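Probable oxidoreductase (Pseudomonas aeruginosa, PDB 4B7C) is probably an NADP-dependent oxidoreductase of the medium-chain dehydrogenase/reductase family, with a Rossmann-fold cofactor domain. Local coordinates at residues Gly150-Ile155 with Gly218-Phe223. Residues are numbered along the deposited sequence; the frame is centred on the assembly and turned at random.
Sequences GETVVI and GIDVFF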
ATOM      1  N   GLY B 150       1.226 -11.793  20.167  1.00 54.47           N
ATOM      2  CA  GLY B 150      -0.041 -11.202  20.599  1.00 51.99           C
ATOM      3  C   GLY B 150      -0.803 -10.445  19.528  1.00 50.90           C
ATOM      4  O   GLY B 150      -1.958 -10.062  19.732  1.00 49.24           O
ATOM      5  N   GLU B 151      -0.175 -10.224  18.378  1.00 48.83           N
ATOM      6  CA  GLU B 151      -0.856  -9.540  17.272  1.00 44.48           C
ATOM      7  C   GLU B 151      -1.863 -10.458  16.609  1.00 41.37           C
ATOM      8  O   GLU B 151      -1.754 -11.682  16.677  1.00 42.41           O
ATOM      9  CB  GLU B 151       0.139  -9.024  16.223  1.00 44.93           C
ATOM     10  CG  GLU B 151       0.936  -7.806  16.676  1.00 46.30           C
ATOM     11  CD  GLU B 151       1.772  -7.183  15.560  1.00 47.87           C
ATOM     12  OE1 GLU B 151       2.261  -7.912  14.672  1.00 41.41           O
ATOM     13  OE2 GLU B 151       1.947  -5.953  15.578  1.00 46.00           O
ATOM     14  N   THR B 152      -2.849  -9.852  15.965  1.00 39.50           N
ATOM     15  CA  THR B 152      -3.861 -10.591  15.222  1.00 39.12           C
ATOM     16  C   THR B 152      -3.499 -10.631  13.743  1.00 38.96           C
ATOM     17  O   THR B 152      -3.359  -9.593  13.082  1.00 40.80           O
ATOM     18  CB  THR B 152      -5.271  -9.993  15.423  1.00 39.48           C
ATOM     19  OG1 THR B 152      -5.639 -10.132  16.804  1.00 40.39           O
ATOM     20  CG2 THR B 152      -6.297 -10.709  14.583  1.00 36.54           C
ATOM     21  N   VAL B 153      -3.330 -11.850  13.246  1.00 38.58           N
ATOM     22  CA  VAL B 153      -2.981 -12.108  11.865  1.00 37.11           C
ATOM     23  C   VAL B 153      -4.150 -12.748  11.154  1.00 36.11           C
ATOM     24  O   VAL B 153      -4.656 -13.794  11.572  1.00 40.35           O
ATOM     25  CB  VAL B 153      -1.756 -13.036  11.760  1.00 37.16           C
ATOM     26  CG1 VAL B 153      -1.425 -13.312  10.302  1.00 36.62           C
ATOM     27  CG2 VAL B 153      -0.576 -12.402  12.467  1.00 36.71           C
ATOM     28  N   VAL B 154      -4.584 -12.118  10.072  1.00 34.71           N
ATOM     29  CA  VAL B 154      -5.623 -12.670   9.219  1.00 34.59           C
ATOM     30  C   VAL B 154      -5.040 -13.140   7.888  1.00 37.19           C
ATOM     31  O   VAL B 154      -4.193 -12.473   7.270  1.00 36.84           O
ATOM     32  CB  VAL B 154      -6.743 -11.649   8.969  1.00 35.25           C
ATOM     33  CG1 VAL B 154      -7.734 -12.181   7.947  1.00 32.53           C
ATOM     34  CG2 VAL B 154      -7.426 -11.284  10.279  1.00 34.37           C
ATOM     35  N   ILE B 155      -5.468 -14.325   7.466  1.00 39.03           N
ATOM     36  CA  ILE B 155      -4.942 -14.955   6.278  1.00 37.20           C
ATOM     37  C   ILE B 155      -6.062 -15.276   5.297  1.00 38.09           C
ATOM     38  O   ILE B 155      -6.992 -16.022   5.621  1.00 38.77           O
ATOM     39  CB  ILE B 155      -4.180 -16.256   6.658  1.00 38.48           C
ATOM     40  CG1 ILE B 155      -3.341 -16.102   7.960  1.00 39.85           C
ATOM     41  CG2 ILE B 155      -3.404 -16.773   5.450  1.00 37.97           C
ATOM     42  CD1 ILE B 155      -1.939 -16.639   7.832  1.00 41.62           C
ATOM     43  N   GLY B 218      -9.067  -5.678  16.178  1.00 58.24           N
ATOM     44  CA  GLY B 218      -8.626  -5.306  14.839  1.00 56.07           C
ATOM     45  C   GLY B 218      -7.588  -6.254  14.245  1.00 55.16           C
ATOM     46  O   GLY B 218      -7.180  -7.234  14.879  1.00 58.21           O
ATOM     47  N   ILE B 219      -7.174  -5.958  13.015  1.00 48.18           N
ATOM     48  CA  ILE B 219      -6.252  -6.823  12.259  1.00 44.67           C
ATOM     49  C   ILE B 219      -4.874  -6.151  12.092  1.00 44.05           C
ATOM     50  O   ILE B 219      -4.759  -5.090  11.495  1.00 42.63           O
ATOM     51  CB  ILE B 219      -6.832  -7.181  10.879  1.00 43.17           C
ATOM     52  CG1 ILE B 219      -8.201  -7.856  11.031  1.00 39.73           C
ATOM     53  CG2 ILE B 219      -5.879  -8.089  10.099  1.00 39.20           C
ATOM     54  CD1 ILE B 219      -8.928  -8.002   9.719  1.00 38.48           C
ATOM     55  N   ASP B 220      -3.844  -6.769  12.662  1.00 43.60           N
ATOM     56  CA  ASP B 220      -2.472  -6.230  12.633  1.00 42.67           C
ATOM     57  C   ASP B 220      -1.711  -6.614  11.375  1.00 42.74           C
ATOM     58  O   ASP B 220      -0.913  -5.834  10.858  1.00 41.01           O
ATOM     59  CB  ASP B 220      -1.679  -6.725  13.833  1.00 43.56           C
ATOM     60  CG  ASP B 220      -2.244  -6.219  15.144  1.00 47.91           C
ATOM     61  OD1 ASP B 220      -2.232  -4.986  15.342  1.00 44.18           O
ATOM     62  OD2 ASP B 220      -2.704  -7.056  15.959  1.00 43.55           O
ATOM     63  N   VAL B 221      -1.913  -7.848  10.927  1.00 40.79           N
ATOM     64  CA  VAL B 221      -1.296  -8.327   9.688  1.00 34.94           C
ATOM     65  C   VAL B 221      -2.337  -9.015   8.851  1.00 34.75           C
ATOM     66  O   VAL B 221      -3.049  -9.903   9.336  1.00 38.18           O
ATOM     67  CB  VAL B 221      -0.139  -9.309   9.930  1.00 35.05           C
ATOM     68  CG1 VAL B 221       0.395  -9.824   8.597  1.00 34.56           C
ATOM     69  CG2 VAL B 221       0.960  -8.655  10.745  1.00 32.39           C
ATOM     70  N   PHE B 222      -2.445  -8.590   7.603  1.00 32.54           N
ATOM     71  CA  PHE B 222      -3.257  -9.291   6.627  1.00 32.62           C
ATOM     72  C   PHE B 222      -2.360  -9.884   5.549  1.00 35.50           C
ATOM     73  O   PHE B 222      -1.669  -9.172   4.803  1.00 34.16           O
ATOM     74  CB  PHE B 222      -4.330  -8.391   6.012  1.00 31.82           C
ATOM     75  CG  PHE B 222      -5.189  -9.076   4.985  1.00 31.68           C
ATOM     76  CD1 PHE B 222      -5.702 -10.351   5.217  1.00 34.38           C
ATOM     77  CD2 PHE B 222      -5.498  -8.460   3.789  1.00 31.89           C
ATOM     78  CE1 PHE B 222      -6.492 -10.978   4.277  1.00 31.48           C
ATOM     79  CE2 PHE B 222      -6.294  -9.081   2.845  1.00 31.46           C
ATOM     80  CZ  PHE B 222      -6.784 -10.346   3.085  1.00 34.09           C
ATOM     81  N   PHE B 223      -2.382 -11.210   5.482  1.00 36.65           N
ATOM     82  CA  PHE B 223      -1.667 -11.977   4.469  1.00 34.49           C
ATOM     83  C   PHE B 223      -2.652 -12.262   3.365  1.00 34.74           C
ATOM     84  O   PHE B 223      -3.541 -13.111   3.517  1.00 36.69           O
ATOM     85  CB  PHE B 223      -1.116 -13.285   5.085  1.00 34.15           C
ATOM     86  CG  PHE B 223      -0.072 -13.984   4.244  1.00 32.12           C
ATOM     87  CD1 PHE B 223      -0.384 -14.526   3.016  1.00 31.76           C
ATOM     88  CD2 PHE B 223       1.226 -14.131   4.711  1.00 32.11           C
ATOM     89  CE1 PHE B 223       0.580 -15.172   2.257  1.00 31.81           C
ATOM     90  CE2 PHE B 223       2.190 -14.780   3.956  1.00 30.06           C
ATOM     91  CZ  PHE B 223       1.873 -15.282   2.726  1.00 30.55           C
TER
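V154 of strand 152-155 reaches the neighbouring strand with both backbone polar atoms: its N donates to V221 O at 2.8 Å, and its O accepts from F223 N at 2.8 Å. Both bonds are nearly straight, as in a regular parallel ladder that pairs V153 with V221, V154 with F222 and I155 with F223. At the N-terminal end the ladder changes character. T152 O is gripped by two consecutive amides, D220 N at 2.9 Å and V221 N at 3.1 Å, where the chain turns a corner at D220.

The same aspartate closes this end with its side chain. With CG swung beside its own backbone N (chi1 -64°), D220 lays OD2 2.8 Å from T152 N and accepts an almost linear bond (170°) through the anti lone pair. Its carboxylate lies stacked, nearly parallel, against that of E151; E151 OE2 and D220 OD1 are 4.3 Å apart, a like-charge proximity probably eased by R243, which forms a salt bridge to E151 OE1, and by the amide of K148 bound to the same oxygen.

Apolar contacts divide between the two sheet faces. On the face of V154 and F222, V154 CG1 meets F222 CD1, and the F222 ring also turns an edge to V154 O; I219, from just before the corner, packs against V154 CG2, its own CG2 3.6 Å away, the two side chains crossing at about a right angle. On the other, V153 lies alongside V221, and I155 CG2 packs near F223 CB.

Strands 152-155 and 219-224 are the two central strands of the six-stranded parallel Rossmann sheet, order 3-2-1-4-5-6; strand 176-181 lies beside 152-155 and strand 242-246 beside 219-224. Helix 161-172 packs on I155 and F223 through V162 and A166; helix 228-235 meets I219 and F222 through V234, and F222 also through L231.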